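Local coordinates for protein dienelactone hydrolase (Anabaena variabilis, PDB 2O2G) that probably acts as a hydrolase of the dienelactone hydrolase family, with an alpha/beta-hydrolase fold, at residues V15-G20 against T102-H107; Q75-I80 against A95-G100. All coordinates share one frame; numbering follows the deposited sequence.

Interaction 1: V15-G20 against T102-H107; sequences VSVSVG and TDWLTH. With EDO (1,2-ethanediol), chain D.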
loop_
_atom_site.group_PDB
_atom_site.type_symbol
_atom_site.label_atom_id
_atom_site.label_comp_id
_atom_site.label_asym_id
_atom_site.label_seq_id
_atom_site.Cartn_x
_atom_site.Cartn_y
_atom_site.Cartn_z
ATOM N N VAL A 15 7.561 3.230 15.430
ATOM C CA VAL A 15 6.537 2.537 16.185
ATOM C C VAL A 15 6.671 0.999 16.128
ATOM O O VAL A 15 7.292 0.462 15.218
ATOM C CB VAL A 15 5.134 2.973 15.695
ATOM C CG1 VAL A 15 5.020 4.486 15.785
ATOM C CG2 VAL A 15 4.844 2.530 14.236
ATOM N N SER A 16 6.119 0.329 17.142
ATOM C CA SER A 16 6.014 -1.119 17.184
ATOM C C SER A 16 4.517 -1.434 17.047
ATOM O O SER A 16 3.730 -1.082 17.912
ATOM C CB SER A 16 6.558 -1.689 18.486
ATOM O OG SER A 16 6.617 -3.109 18.384
ATOM N N VAL A 17 4.156 -2.021 15.920
ATOM C CA VAL A 17 2.788 -2.377 15.544
ATOM C C VAL A 17 2.512 -3.858 15.922
ATOM O O VAL A 17 3.069 -4.783 15.332
ATOM C CB VAL A 17 2.589 -2.180 14.044
ATOM C CG1 VAL A 17 1.149 -2.607 13.593
ATOM C CG2 VAL A 17 2.882 -0.730 13.612
ATOM N N SER A 18 1.671 -4.063 16.932
ATOM C CA SER A 18 1.311 -5.385 17.396
ATOM C C SER A 18 0.201 -5.993 16.528
ATOM O O SER A 18 -0.837 -5.357 16.280
ATOM C CB SER A 18 0.845 -5.334 18.846
ATOM O OG SER A 18 1.939 -5.081 19.711
ATOM N N VAL A 19 0.450 -7.206 16.059
ATOM C CA VAL A 19 -0.483 -7.945 15.234
ATOM C C VAL A 19 -0.465 -9.325 15.830
ATOM O O VAL A 19 0.398 -10.126 15.535
ATOM C CB VAL A 19 -0.059 -7.977 13.777
ATOM C CG1 VAL A 19 -0.993 -8.855 12.957
ATOM C CG2 VAL A 19 -0.044 -6.534 13.213
ATOM N N GLY A 20 -1.383 -9.571 16.747
ATOM C CA GLY A 20 -1.435 -10.851 17.419
ATOM C C GLY A 20 -0.135 -11.076 18.144
ATOM O O GLY A 20 0.344 -10.214 18.894
ATOM N N THR A 102 -3.872 -2.347 10.130
ATOM C CA THR A 102 -5.079 -1.504 9.965
ATOM C C THR A 102 -5.811 -1.416 11.325
ATOM O O THR A 102 -6.110 -0.343 11.821
ATOM C CB THR A 102 -5.998 -2.070 8.826
ATOM O OG1 THR A 102 -5.247 -2.172 7.592
ATOM C CG2 THR A 102 -7.197 -1.156 8.582
ATOM N N ASP A 103 -6.028 -2.568 11.938
ATOM C CA ASP A 103 -6.674 -2.639 13.256
ATOM C C ASP A 103 -5.887 -1.848 14.315
ATOM O O ASP A 103 -6.484 -1.146 15.154
ATOM C CB ASP A 103 -6.843 -4.104 13.673
ATOM C CG ASP A 103 -7.836 -4.859 12.788
ATOM O OD1 ASP A 103 -8.583 -4.201 12.021
ATOM O OD2 ASP A 103 -7.902 -6.119 12.893
ATOM N N TRP A 104 -4.562 -1.900 14.233
ATOM C CA TRP A 104 -3.703 -1.155 15.167
ATOM C C TRP A 104 -3.945 0.344 15.005
ATOM O O TRP A 104 -4.160 1.049 16.009
ATOM C CB TRP A 104 -2.249 -1.480 14.924
ATOM C CG TRP A 104 -1.290 -0.837 15.877
ATOM C CD1 TRP A 104 -0.879 -1.307 17.070
ATOM C CD2 TRP A 104 -0.563 0.364 15.633
ATOM N NE1 TRP A 104 0.051 -0.440 17.612
ATOM C CE2 TRP A 104 0.274 0.578 16.727
ATOM C CE3 TRP A 104 -0.504 1.249 14.556
ATOM C CZ2 TRP A 104 1.114 1.686 16.815
ATOM C CZ3 TRP A 104 0.345 2.353 14.633
ATOM C CH2 TRP A 104 1.130 2.556 15.756
ATOM N N LEU A 105 -3.971 0.809 13.755
ATOM C CA LEU A 105 -4.300 2.210 13.457
ATOM C C LEU A 105 -5.699 2.571 13.958
ATOM O O LEU A 105 -5.915 3.657 14.467
ATOM C CB LEU A 105 -4.259 2.450 11.947
ATOM C CG LEU A 105 -2.880 2.459 11.318
ATOM C CD1 LEU A 105 -2.969 2.557 9.806
ATOM C CD2 LEU A 105 -2.076 3.585 11.962
ATOM N N THR A 106 -6.649 1.653 13.786
ATOM C CA THR A 106 -8.006 1.889 14.224
ATOM C C THR A 106 -8.131 2.103 15.747
ATOM O O THR A 106 -8.853 3.001 16.203
ATOM C CB THR A 106 -8.943 0.748 13.753
ATOM O OG1 THR A 106 -9.019 0.749 12.333
ATOM C CG2 THR A 106 -10.360 0.913 14.323
ATOM N N HIS A 107 -7.394 1.311 16.505
ATOM C CA HIS A 107 -7.467 1.271 17.943
ATOM C C HIS A 107 -6.427 2.080 18.722
ATOM O O HIS A 107 -6.467 2.084 19.958
ATOM C CB HIS A 107 -7.465 -0.197 18.391
ATOM C CG HIS A 107 -8.659 -0.961 17.909
ATOM N ND1 HIS A 107 -9.935 -0.689 18.359
ATOM C CD2 HIS A 107 -8.783 -1.971 17.014
ATOM C CE1 HIS A 107 -10.794 -1.493 17.755
ATOM N NE2 HIS A 107 -10.121 -2.275 16.930
HETATM C C1 EDO D . 11.404 0.528 14.679
HETATM O O1 EDO D . 10.049 0.945 14.378
HETATM C C2 EDO D . 11.711 0.423 16.166
HETATM O O2 EDO D . 10.553 0.049 16.936
HETATM O O HOH W 1 1.390 -2.252 19.807
#
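Trp104 lays its indole over Val17, and this pair joins strand 12-19, at one edge of the alpha/beta-hydrolase sheet, to helix 91-107. It is a worked example of an aromatic side chain from a flanking helix packing on an edge strand. Strand and helix run steeply across one another, their N-to-C directions 111° apart and their short axes 8.2 Å from each other at closest approach. With its CG anti to the backbone N (chi1 -176°), Trp104 reaches from the helix to the strand and turns one ring face to it.

Both methyls of Val17 meet the indole, each at its own place. CG2 of Val17 stands over the six-membered ring in a CH-pi contact, 4.0 Å from the centroid of that Trp104 ring and only 7° off its normal. CG1 of Val17 lies over the same face nearer the helix, 3.8 Å from CG of Trp104, where it also touches CB. Val15 comes obliquely to the far corner of the ring system: its CG2 is 4.0 Å from CH2 of Trp104. Replacing Trp104 by an alanine would remove the indole, and is likely to leave both valines without this cover on the helix side and the bridging water without its N-H donor.

Val15 and Val17 also touch Leu68 and Ile70, respectively, of strand 66-70, which places the tryptophan beside the hydrophobic layer of the sheet. At Val15, a 1,2-ethanediol, probably from the crystallisation liquor, donates from O1 to the backbone O. The polar side of the contact is settled by water instead of direct bonding. Water 1 accepts from NE1 of Trp104 at 3.1 Å, donates to O of Ser16 at 3.2 Å, and bonds OG of Ser18 at 2.9 Å.

Interaction 2: Q75-I80 against A95-G100; sequences QEEEEI and ASRLVG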
loop_
_atom_site.group_PDB
_atom_site.type_symbol
_atom_site.label_atom_id
_atom_site.label_comp_id
_atom_site.label_asym_id
_atom_site.label_seq_id
_atom_site.Cartn_x
_atom_site.Cartn_y
_atom_site.Cartn_z
ATOM N N GLN A 75 11.406 -8.844 12.094
ATOM C CA GLN A 75 12.838 -8.823 11.899
ATOM C C GLN A 75 13.406 -10.277 11.772
ATOM O O GLN A 75 14.222 -10.597 10.896
ATOM C CB GLN A 75 13.411 -8.127 13.127
ATOM C CG GLN A 75 14.894 -8.044 13.225
ATOM C CD GLN A 75 15.302 -7.328 14.508
ATOM O OE1 GLN A 75 14.816 -6.227 14.823
ATOM N NE2 GLN A 75 16.177 -7.964 15.267
ATOM N N GLU A 76 12.920 -11.146 12.645
ATOM C CA GLU A 76 13.330 -12.557 12.684
ATOM C C GLU A 76 12.932 -13.265 11.371
ATOM O O GLU A 76 13.753 -13.913 10.710
ATOM C CB GLU A 76 12.713 -13.242 13.923
ATOM C CG GLU A 76 13.207 -12.664 15.303
ATOM C CD GLU A 76 12.707 -11.223 15.651
ATOM O OE1 GLU A 76 11.558 -10.822 15.291
ATOM O OE2 GLU A 76 13.488 -10.494 16.309
ATOM N N GLU A 77 11.676 -13.113 10.999
ATOM C CA GLU A 77 11.189 -13.640 9.731
ATOM C C GLU A 77 11.993 -13.131 8.530
ATOM O O GLU A 77 12.263 -13.883 7.619
ATOM C CB GLU A 77 9.740 -13.228 9.542
ATOM C CG GLU A 77 8.757 -14.061 10.317
ATOM C CD GLU A 77 7.340 -13.486 10.334
ATOM O OE1 GLU A 77 7.085 -12.369 9.817
ATOM O OE2 GLU A 77 6.456 -14.178 10.872
ATOM N N GLU A 78 12.328 -11.846 8.511
ATOM C CA GLU A 78 13.100 -11.260 7.407
ATOM C C GLU A 78 14.446 -11.970 7.276
ATOM O O GLU A 78 14.879 -12.272 6.168
ATOM C CB GLU A 78 13.301 -9.749 7.585
ATOM C CG GLU A 78 12.048 -8.905 7.362
ATOM C CD GLU A 78 12.236 -7.393 7.668
ATOM O OE1 GLU A 78 13.331 -6.998 8.151
ATOM O OE2 GLU A 78 11.294 -6.610 7.414
ATOM N N GLU A 79 15.121 -12.237 8.385
ATOM C CA GLU A 79 16.394 -12.981 8.328
ATOM C C GLU A 79 16.250 -14.404 7.749
ATOM O O GLU A 79 17.128 -14.893 7.011
ATOM C CB GLU A 79 17.030 -13.091 9.718
ATOM C CG GLU A 79 17.468 -11.781 10.326
ATOM N N ILE A 80 15.158 -15.092 8.076
ATOM C CA ILE A 80 14.992 -16.479 7.592
ATOM C C ILE A 80 14.591 -16.455 6.132
ATOM O O ILE A 80 15.137 -17.201 5.342
ATOM C CB ILE A 80 13.920 -17.246 8.418
ATOM C CG1 ILE A 80 14.352 -17.332 9.885
ATOM C CG2 ILE A 80 13.631 -18.627 7.816
ATOM C CD1 ILE A 80 13.215 -17.653 10.828
ATOM N N ALA A 95 -1.397 -10.207 3.634
ATOM C CA ALA A 95 -2.671 -9.493 3.798
ATOM C C ALA A 95 -3.135 -9.504 5.242
ATOM O O ALA A 95 -3.730 -8.510 5.738
ATOM C CB ALA A 95 -3.747 -10.071 2.909
ATOM N N SER A 96 -2.871 -10.599 5.938
ATOM C CA SER A 96 -3.284 -10.662 7.325
ATOM C C SER A 96 -2.464 -9.657 8.112
ATOM O O SER A 96 -2.957 -9.062 9.046
ATOM C CB SER A 96 -3.103 -12.056 7.939
ATOM O OG SER A 96 -1.722 -12.312 8.206
ATOM N N ARG A 97 -1.205 -9.491 7.761
ATOM C CA ARG A 97 -0.352 -8.534 8.469
ATOM C C ARG A 97 -0.829 -7.127 8.244
ATOM O O ARG A 97 -0.864 -6.325 9.160
ATOM C CB ARG A 97 1.122 -8.701 8.038
ATOM C CG ARG A 97 1.689 -10.066 8.410
ATOM C CD ARG A 97 1.870 -10.105 9.919
ATOM N NE ARG A 97 2.250 -11.392 10.409
ATOM C CZ ARG A 97 3.469 -11.897 10.326
ATOM N NH1 ARG A 97 4.448 -11.217 9.766
ATOM N NH2 ARG A 97 3.687 -13.099 10.805
ATOM N N LEU A 98 -1.247 -6.841 7.027
ATOM C CA LEU A 98 -1.798 -5.512 6.686
ATOM C C LEU A 98 -3.137 -5.269 7.422
ATOM O O LEU A 98 -3.367 -4.180 7.948
ATOM C CB LEU A 98 -1.973 -5.431 5.183
ATOM C CG LEU A 98 -2.046 -4.069 4.512
ATOM C CD1 LEU A 98 -0.874 -3.177 4.947
ATOM C CD2 LEU A 98 -2.022 -4.320 3.020
ATOM N N VAL A 99 -3.979 -6.299 7.498
ATOM C CA VAL A 99 -5.249 -6.214 8.244
ATOM C C VAL A 99 -4.912 -5.890 9.714
ATOM O O VAL A 99 -5.580 -5.056 10.311
ATOM C CB VAL A 99 -6.074 -7.534 8.156
ATOM C CG1 VAL A 99 -7.230 -7.582 9.152
ATOM C CG2 VAL A 99 -6.589 -7.754 6.739
ATOM N N GLY A 100 -3.906 -6.589 10.268
ATOM C CA GLY A 100 -3.422 -6.368 11.653
ATOM C C GLY A 100 -2.950 -4.934 11.882
ATOM O O GLY A 100 -3.341 -4.297 12.877
#
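Glu77 and Arg97 meet end-on, each reaching out from its own helix until carboxylate and guanidinium meet edge to edge in almost the same plane. It is a textbook bidentate salt bridge, and it ties helix 75-84 to helix 91-107 over a considerable distance: even the nearest pair of alpha carbons, those of Glu77 and Arg97, lie 12.7 Å apart.

The two side chains cover that distance in different ways. Glu77 sets CG beside its backbone N and then runs extended, with chi2 at 169°, carrying the carboxylate straight away from the helix. Arg97 starts with the same kind of first torsion but bends at chi2 (-71°) before straightening again through chi3, and its guanidinium arrives from the direction opposite to that of the glutamate.

At the meeting point the groups match atom for atom. NH1 of Arg97 donates to OE1 of Glu77 at 2.9 Å, and NH2 of Arg97 donates to OE2 of Glu77 at 3.0 Å. Both bonds are nearly straight, and both oxygens offer their syn lone pairs. The two planes differ by 4°, and the paired bonds would be expected to resist twisting of one group against the other.

Second partners reinforce this position. NH1 of Arg97 also donates to the carbonyl of Leu72, while OE1 of Glu77 receives the backbone N-H of Thr74, so the loop leading into helix 75-84 is held at both charged groups. Arg97 further touches Val22 and Leu24 of strand 22-29.

Since Arg97 is buried and Glu77 is partly covered, the mutual neutralisation probably offsets much of the cost of withdrawing these charges from water, and the paired geometry is likely to favour the ionised form of both.

From the N terminus, the chain first lays down strand 12-19 at one margin of the sheet, and interaction 1 closes a long loop when residues 102-107 return to it, the closest ends of the two segments being 82 residues apart. Interaction 2 closes a much shorter one inside that span, where the closest ends of 75-80 and 95-100 are 15 residues apart, so the contacts nest and do not cross. Both end on helix 91-107, which meets the edge strand through its own C-terminal part and the outlying helix 75-84 through residues nearer its middle. Their centres lie about 13 Å apart, and they touch directly where CG2 of Val19 packs 3.6 Å from C of Gly100.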